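Local coordinates for protein purine nucleoside phosphorylase (Schistosoma mansoni, PDB 5CXQ) that probably catalyses the reversible phosphorolysis of purine nucleosides such as inosine and guanosine to the free base and ribose 1-phosphate, working as a homotrimer, at residues P28-I33 and G77-V82; I139-L144 and V194-G199. All blocks are in the same frame, centred on the assembly; numbering follows the deposited sequence.

Interaction 1 (P28-I33 and G77-V82)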
ATOM      1  N   PRO A  28      16.751 -31.613  -5.160  1.00 28.44           N
ATOM      2  CA  PRO A  28      15.411 -31.437  -5.730  1.00 27.05           C
ATOM      3  C   PRO A  28      15.394 -30.612  -7.016  1.00 27.44           C
ATOM      4  O   PRO A  28      16.145 -29.640  -7.132  1.00 26.81           O
ATOM      5  CB  PRO A  28      14.658 -30.711  -4.613  1.00 25.91           C
ATOM      6  CG  PRO A  28      15.722 -29.897  -3.930  1.00 24.29           C
ATOM      7  CD  PRO A  28      16.988 -30.720  -4.009  1.00 26.26           C
ATOM      8  N   ASP A  29      14.538 -31.001  -7.959  1.00 27.93           N
ATOM      9  CA  ASP A  29      14.316 -30.239  -9.193  1.00 27.88           C
ATOM     10  C   ASP A  29      13.031 -29.416  -9.138  1.00 25.14           C
ATOM     11  O   ASP A  29      12.831 -28.486  -9.927  1.00 23.58           O
ATOM     12  CB  ASP A  29      14.247 -31.178 -10.401  1.00 31.33           C
ATOM     13  CG  ASP A  29      15.498 -32.017 -10.568  1.00 34.27           C
ATOM     14  OD1 ASP A  29      16.602 -31.517 -10.274  1.00 34.86           O
ATOM     15  OD2 ASP A  29      15.373 -33.185 -10.995  1.00 36.16           O
ATOM     16  N   ILE A  30      12.147 -29.774  -8.211  1.00 24.02           N
ATOM     17  CA  ILE A  30      10.817 -29.181  -8.110  1.00 21.91           C
ATOM     18  C   ILE A  30      10.550 -28.741  -6.677  1.00 20.66           C
ATOM     19  O   ILE A  30      10.894 -29.456  -5.742  1.00 21.77           O
ATOM     20  CB  ILE A  30       9.726 -30.188  -8.554  1.00 22.11           C
ATOM     21  CG1 ILE A  30       9.982 -30.638  -9.993  1.00 24.03           C
ATOM     22  CG2 ILE A  30       8.318 -29.602  -8.388  1.00 21.40           C
ATOM     23  CD1 ILE A  30       9.443 -32.008 -10.302  1.00 26.21           C
ATOM     24  N   GLY A  31       9.958 -27.559  -6.511  1.00 19.37           N
ATOM     25  CA  GLY A  31       9.548 -27.070  -5.209  1.00 19.26           C
ATOM     26  C   GLY A  31       8.039 -27.011  -5.133  1.00 19.32           C
ATOM     27  O   GLY A  31       7.367 -26.841  -6.148  1.00 19.59           O
ATOM     28  N   ILE A  32       7.499 -27.181  -3.930  1.00 19.19           N
ATOM     29  CA  ILE A  32       6.053 -27.168  -3.732  1.00 20.59           C
ATOM     30  C   ILE A  32       5.674 -26.338  -2.504  1.00 20.42           C
ATOM     31  O   ILE A  32       6.257 -26.499  -1.429  1.00 20.67           O
ATOM     32  CB  ILE A  32       5.483 -28.595  -3.559  1.00 24.47           C
ATOM     33  CG1 ILE A  32       5.807 -29.470  -4.774  1.00 27.09           C
ATOM     34  CG2 ILE A  32       3.982 -28.545  -3.352  1.00 24.24           C
ATOM     35  CD1 ILE A  32       5.340 -30.899  -4.624  1.00 29.51           C
ATOM     36  N   ILE A  33       4.690 -25.459  -2.668  1.00 17.76           N
ATOM     37  CA  ILE A  33       4.145 -24.666  -1.567  1.00 17.30           C
ATOM     38  C   ILE A  33       2.630 -24.824  -1.631  1.00 19.57           C
ATOM     39  O   ILE A  33       2.043 -24.665  -2.702  1.00 20.91           O
ATOM     40  CB  ILE A  33       4.572 -23.169  -1.660  1.00 20.23           C
ATOM     41  CG1 ILE A  33       6.087 -23.034  -1.464  1.00 20.54           C
ATOM     42  CG2 ILE A  33       3.832 -22.321  -0.637  1.00 19.81           C
ATOM     43  CD1 ILE A  33       6.628 -21.612  -1.672  1.00 19.56           C
ATOM     44  N   GLY A  77       6.300 -39.035  -7.725  1.00 39.97           N
ATOM     45  CA  GLY A  77       6.119 -39.332  -9.136  1.00 39.61           C
ATOM     46  C   GLY A  77       7.413 -39.543  -9.899  1.00 39.02           C
ATOM     47  O   GLY A  77       7.517 -39.192 -11.073  1.00 38.88           O
ATOM     48  N   GLY A  78       8.407 -40.112  -9.229  1.00 38.28           N
ATOM     49  CA  GLY A  78       9.694 -40.355  -9.851  1.00 36.53           C
ATOM     50  C   GLY A  78      10.609 -39.145  -9.905  1.00 34.30           C
ATOM     51  O   GLY A  78      11.687 -39.216 -10.492  1.00 34.26           O
ATOM     52  N   ARG A  79      10.190 -38.036  -9.295  1.00 32.33           N
ATOM     53  CA  ARG A  79      11.002 -36.813  -9.293  1.00 31.10           C
ATOM     54  C   ARG A  79      11.402 -36.381  -7.887  1.00 29.50           C
ATOM     55  O   ARG A  79      10.682 -36.632  -6.925  1.00 29.92           O
ATOM     56  CB  ARG A  79      10.254 -35.661  -9.973  1.00 30.73           C
ATOM     57  CG  ARG A  79       9.918 -35.915 -11.432  1.00 31.64           C
ATOM     58  CD  ARG A  79      11.163 -36.238 -12.234  1.00 32.87           C
ATOM     59  NE  ARG A  79      12.125 -35.139 -12.212  1.00 32.86           N
ATOM     60  CZ  ARG A  79      12.061 -34.081 -13.014  1.00 32.34           C
ATOM     61  NH1 ARG A  79      11.075 -33.975 -13.895  1.00 32.43           N
ATOM     62  NH2 ARG A  79      12.978 -33.122 -12.932  1.00 31.32           N
ATOM     63  N   LYS A  80      12.542 -35.701  -7.781  1.00 28.05           N
ATOM     64  CA  LYS A  80      13.026 -35.228  -6.489  1.00 27.95           C
ATOM     65  C   LYS A  80      12.443 -33.854  -6.196  1.00 25.29           C
ATOM     66  O   LYS A  80      12.532 -32.953  -7.025  1.00 24.07           O
ATOM     67  CB  LYS A  80      14.551 -35.176  -6.471  1.00 30.63           C
ATOM     68  CG  LYS A  80      15.201 -36.458  -6.963  1.00 35.01           C
ATOM     69  CD  LYS A  80      16.357 -36.856  -6.084  1.00 38.75           C
ATOM     70  CE  LYS A  80      15.985 -38.042  -5.201  1.00 42.45           C
ATOM     71  NZ  LYS A  80      15.650 -39.259  -6.000  1.00 44.85           N
ATOM     72  N   ILE A  81      11.830 -33.697  -5.026  1.00 24.17           N
ATOM     73  CA  ILE A  81      11.139 -32.456  -4.708  1.00 22.73           C
ATOM     74  C   ILE A  81      11.497 -31.923  -3.322  1.00 22.60           C
ATOM     75  O   ILE A  81      11.982 -32.660  -2.457  1.00 22.87           O
ATOM     76  CB  ILE A  81       9.592 -32.622  -4.791  1.00 30.99           C
ATOM     77  CG1 ILE A  81       9.049 -33.344  -3.559  1.00 32.92           C
ATOM     78  CG2 ILE A  81       9.162 -33.332  -6.077  1.00 29.98           C
ATOM     79  CD1 ILE A  81       8.147 -32.457  -2.720  1.00 33.13           C
ATOM     80  N   VAL A  82      11.276 -30.625  -3.130  1.00 21.90           N
ATOM     81  CA  VAL A  82      11.378 -30.017  -1.807  1.00 22.58           C
ATOM     82  C   VAL A  82      10.087 -29.246  -1.523  1.00 22.87           C
ATOM     83  O   VAL A  82       9.611 -28.479  -2.363  1.00 23.26           O
ATOM     84  CB  VAL A  82      12.624 -29.094  -1.693  1.00 24.28           C
ATOM     85  CG1 VAL A  82      12.618 -28.032  -2.782  1.00 23.26           C
ATOM     86  CG2 VAL A  82      12.701 -28.442  -0.307  1.00 23.99           C
TER
HETATM   87  O   HOH W   1      14.140 -35.344 -10.152  1.00 34.94           O
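D29 OD2 is gripped from two directions: R79 NH2 donates to it at 3.1 Å in a salt bridge, and a water donates to it at 2.6 Å. The setting is the start of a parallel pair in the central mixed sheet of the phosphorylase fold, strand 30-33 beside strand 79-82, whose axes diverge by 44° within these short segments. The ionic bond is nearly straight, 174° at the hydrogen, and OD2 lies in the guanidinium plane; the donor meets OD2 on the anti side, somewhat out of the carboxylate plane, and the two flat groups are turned well away from coplanar. Bends at chi2 and chi3 fold the R79 chain back, bringing the guanidinium beside D29 and laying one face over I30 CD1. The same water accepts from R79 NE and from K80 N, so a single molecule ties carboxylate, guanidinium and backbone together. R112 gives D29 OD1 a second, long and weak ionic partner.

The strands themselves are joined by backbone bonds. K80 O takes D29 N at 3.0 Å, the donor standing above the carbonyl plane, and more weakly I30 N. V82 N then donates to I30 O at 2.9 Å, and V82 O accepts from I32 N in its carbonyl plane. On the face carrying I30 and I81, the I32 and I81 side chains meet through their CD1 atoms, and helix 260-284 covers I30 and I32 through I282. On the face carrying V82, helix 96-109 packs on P28 and V82. There V82 CG1, placed between its own N and carbonyl carbon (chi1 56°), touches P28 CG at 3.8 Å.

Interaction 2 (I139-L144 and V194-G199)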
ATOM      1  N   ILE A 139      -2.953  -8.817 -10.333  1.00 16.43           N
ATOM      2  CA  ILE A 139      -2.980  -7.416  -9.922  1.00 16.78           C
ATOM      3  C   ILE A 139      -2.448  -7.360  -8.496  1.00 15.90           C
ATOM      4  O   ILE A 139      -3.094  -7.846  -7.560  1.00 15.79           O
ATOM      5  CB  ILE A 139      -4.396  -6.803  -9.963  1.00 20.29           C
ATOM      6  CG1 ILE A 139      -5.019  -6.950 -11.350  1.00 24.22           C
ATOM      7  CG2 ILE A 139      -4.347  -5.337  -9.530  1.00 19.18           C
ATOM      8  CD1 ILE A 139      -4.505  -5.976 -12.316  1.00 26.37           C
ATOM      9  N   ASN A 140      -1.270  -6.771  -8.335  1.00 13.12           N
ATOM     10  CA  ASN A 140      -0.518  -6.799  -7.080  1.00 12.90           C
ATOM     11  C   ASN A 140      -0.701  -5.488  -6.316  1.00 13.30           C
ATOM     12  O   ASN A 140       0.095  -4.556  -6.467  1.00 12.61           O
ATOM     13  CB  ASN A 140       0.964  -7.077  -7.429  1.00 14.00           C
ATOM     14  CG  ASN A 140       1.892  -7.159  -6.222  1.00 13.75           C
ATOM     15  OD1 ASN A 140       1.464  -7.192  -5.068  1.00 14.66           O
ATOM     16  ND2 ASN A 140       3.201  -7.223  -6.504  1.00 14.62           N
ATOM     17  N   PHE A 141      -1.754  -5.385  -5.507  1.00 13.22           N
ATOM     18  CA  PHE A 141      -1.983  -4.124  -4.807  1.00 12.83           C
ATOM     19  C   PHE A 141      -0.849  -3.748  -3.836  1.00 12.17           C
ATOM     20  O   PHE A 141      -0.453  -2.575  -3.809  1.00 13.89           O
ATOM     21  CB  PHE A 141      -3.350  -4.140  -4.102  1.00 13.34           C
ATOM     22  CG  PHE A 141      -4.501  -4.048  -5.068  1.00 15.29           C
ATOM     23  CD1 PHE A 141      -4.851  -2.832  -5.636  1.00 17.41           C
ATOM     24  CD2 PHE A 141      -5.209  -5.187  -5.440  1.00 15.99           C
ATOM     25  CE1 PHE A 141      -5.904  -2.744  -6.543  1.00 18.48           C
ATOM     26  CE2 PHE A 141      -6.256  -5.111  -6.341  1.00 17.81           C
ATOM     27  CZ  PHE A 141      -6.612  -3.883  -6.888  1.00 18.35           C
ATOM     28  N   PRO A 142      -0.296  -4.717  -3.084  1.00 11.69           N
ATOM     29  CA  PRO A 142       0.868  -4.325  -2.281  1.00 11.07           C
ATOM     30  C   PRO A 142       2.033  -3.800  -3.135  1.00 13.17           C
ATOM     31  O   PRO A 142       2.693  -2.831  -2.742  1.00 13.49           O
ATOM     32  CB  PRO A 142       1.238  -5.626  -1.554  1.00 12.23           C
ATOM     33  CG  PRO A 142      -0.095  -6.333  -1.397  1.00 12.50           C
ATOM     34  CD  PRO A 142      -0.772  -6.068  -2.730  1.00 11.72           C
ATOM     35  N   GLY A 143       2.289  -4.412  -4.285  1.00 11.56           N
ATOM     36  CA  GLY A 143       3.381  -3.962  -5.141  1.00 12.89           C
ATOM     37  C   GLY A 143       3.168  -2.554  -5.664  1.00 14.03           C
ATOM     38  O   GLY A 143       4.093  -1.731  -5.637  1.00 16.17           O
ATOM     39  N   LEU A 144       1.962  -2.254  -6.135  1.00 13.11           N
ATOM     40  CA  LEU A 144       1.671  -0.898  -6.576  1.00 13.29           C
ATOM     41  C   LEU A 144       1.863   0.079  -5.425  1.00 13.29           C
ATOM     42  O   LEU A 144       2.278   1.216  -5.633  1.00 14.83           O
ATOM     43  CB  LEU A 144       0.246  -0.795  -7.124  1.00 14.29           C
ATOM     44  CG  LEU A 144       0.017  -1.530  -8.446  1.00 15.21           C
ATOM     45  CD1 LEU A 144      -1.466  -1.565  -8.734  1.00 16.99           C
ATOM     46  CD2 LEU A 144       0.766  -0.841  -9.602  1.00 17.13           C
ATOM     47  N   VAL A 194      -7.215 -14.049 -13.758  1.00 18.01           N
ATOM     48  CA  VAL A 194      -6.350 -13.032 -13.158  1.00 17.26           C
ATOM     49  C   VAL A 194      -6.586 -12.956 -11.646  1.00 17.51           C
ATOM     50  O   VAL A 194      -7.737 -12.851 -11.201  1.00 18.55           O
ATOM     51  CB  VAL A 194      -6.618 -11.653 -13.794  1.00 18.91           C
ATOM     52  CG1 VAL A 194      -5.753 -10.567 -13.141  1.00 18.48           C
ATOM     53  CG2 VAL A 194      -6.398 -11.708 -15.304  1.00 20.07           C
ATOM     54  N   TYR A 195      -5.500 -13.008 -10.878  1.00 16.05           N
ATOM     55  CA  TYR A 195      -5.529 -13.053  -9.411  1.00 15.40           C
ATOM     56  C   TYR A 195      -5.216 -11.693  -8.791  1.00 16.39           C
ATOM     57  O   TYR A 195      -4.149 -11.135  -9.041  1.00 17.15           O
ATOM     58  CB  TYR A 195      -4.515 -14.093  -8.926  1.00 15.40           C
ATOM     59  CG  TYR A 195      -4.352 -14.291  -7.440  1.00 15.23           C
ATOM     60  CD1 TYR A 195      -3.505 -13.471  -6.679  1.00 14.66           C
ATOM     61  CD2 TYR A 195      -4.992 -15.339  -6.792  1.00 16.01           C
ATOM     62  CE1 TYR A 195      -3.336 -13.684  -5.319  1.00 15.22           C
ATOM     63  CE2 TYR A 195      -4.819 -15.554  -5.445  1.00 15.01           C
ATOM     64  CZ  TYR A 195      -3.999 -14.730  -4.713  1.00 15.16           C
ATOM     65  OH  TYR A 195      -3.849 -14.992  -3.373  1.00 16.88           O
ATOM     66  N   ALA A 196      -6.132 -11.170  -7.979  1.00 15.47           N
ATOM     67  CA  ALA A 196      -5.848  -9.961  -7.211  1.00 15.09           C
ATOM     68  C   ALA A 196      -5.283 -10.311  -5.853  1.00 14.55           C
ATOM     69  O   ALA A 196      -5.863 -11.098  -5.111  1.00 15.08           O
ATOM     70  CB  ALA A 196      -7.090  -9.118  -7.048  1.00 15.97           C
ATOM     71  N   PHE A 197      -4.153  -9.707  -5.524  1.00 12.30           N
ATOM     72  CA  PHE A 197      -3.520  -9.892  -4.224  1.00 12.16           C
ATOM     73  C   PHE A 197      -4.011  -8.816  -3.253  1.00 13.39           C
ATOM     74  O   PHE A 197      -3.678  -7.629  -3.394  1.00 14.00           O
ATOM     75  CB  PHE A 197      -2.004  -9.846  -4.386  1.00 12.25           C
ATOM     76  CG  PHE A 197      -1.207 -10.024  -3.108  1.00 12.10           C
ATOM     77  CD1 PHE A 197      -1.712 -10.686  -1.985  1.00 12.41           C
ATOM     78  CD2 PHE A 197       0.090  -9.516  -3.050  1.00 13.05           C
ATOM     79  CE1 PHE A 197      -0.927 -10.843  -0.827  1.00 12.60           C
ATOM     80  CE2 PHE A 197       0.880  -9.655  -1.911  1.00 12.98           C
ATOM     81  CZ  PHE A 197       0.376 -10.317  -0.787  1.00 11.44           C
ATOM     82  N   ASN A 198      -4.860  -9.255  -2.317  1.00 12.09           N
ATOM     83  CA  ASN A 198      -5.281  -8.508  -1.124  1.00 12.93           C
ATOM     84  C   ASN A 198      -4.338  -8.857   0.006  1.00 13.22           C
ATOM     85  O   ASN A 198      -4.309 -10.004   0.438  1.00 13.77           O
ATOM     86  CB  ASN A 198      -6.736  -8.887  -0.761  1.00 14.95           C
ATOM     87  CG  ASN A 198      -7.140  -8.455   0.647  1.00 15.64           C
ATOM     88  OD1 ASN A 198      -6.668  -7.440   1.163  1.00 16.40           O
ATOM     89  ND2 ASN A 198      -8.031  -9.237   1.273  1.00 16.50           N
ATOM     90  N   GLY A 199      -3.567  -7.886   0.488  1.00 12.07           N
ATOM     91  CA  GLY A 199      -2.633  -8.151   1.570  1.00 11.09           C
ATOM     92  C   GLY A 199      -3.204  -8.902   2.769  1.00 12.83           C
ATOM     93  O   GLY A 199      -2.507  -9.747   3.345  1.00 15.97           O
TER
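P142 lays its CG over one face of the F197 ring, 3.9 Å from the centroid and 29° off the normal, which meets the definition of a CH-pi contact. The proline and phenylalanine cross at about a right angle, with CG nearest to CE2 and CD2. This packing follows the end of a parallel strand pair, 132-140 beside 190-197, where the first strand gives way to helix 141-144 and the second runs on into a loop. The strand register is fixed by I139: its N donates to Y195 O at 2.9 Å, and its O accepts F197 N at 3.0 Å in a nearly straight bond (173°).

N140 occupies the N-cap of the short helix. With CG anti to the backbone N (chi1 -179°), its side chain runs alongside that of F197 in the same direction, and OD1 reaches the ring edge, 3.4 Å from CD2. OD1 also accepts from G143 N at 3.0 Å, the donor lying well above the amide's carbonyl plane. One oxygen thus both caps the helix and borders the aromatic ring. F141 stands differently: its ring edge, through CD2, faces F197 O at 3.5 Å, while CE2 nears A196 CB. F197 O is buried with no hydrogen-bond partner in the model; P142 CD and the F141 ring edge are among the carbons against it.

The site is also part of the trimer interface. The backbone N of N140 donates to E208 of the second subunit, whereas L144 of the third subunit packs on F141 and P142. Within the chain, helix 206-214 brings L212 against F141 and A196, helix 225-233 lies against N140 and F197, and strand 219-221 bonds to the backbone of A196.

From the N terminus, the chain passes helix 10-24 and enters strand 30-33; interaction 1 then closes a 43-residue loop, which contains strands 48-52 and 70-76 but no helix, when strand 79-85 arrives. The chain continues through helix 96-109 and strand 113-122 before interaction 2 opens, and this second contact closes after 49 residues that include helix 171-183. The closures follow in series, neither nested nor crossed. The centres of interactions 1 and 2 lie about 28 Å apart on opposite sides of the chain's centre, their nearest atoms about 11 Å apart. Both belong to one mixed sheet: strand 30-33 pairs with 113-122, which pairs with 237-247, which borders 132-140. No other subunit touches interaction 1, whereas two reach interaction 2.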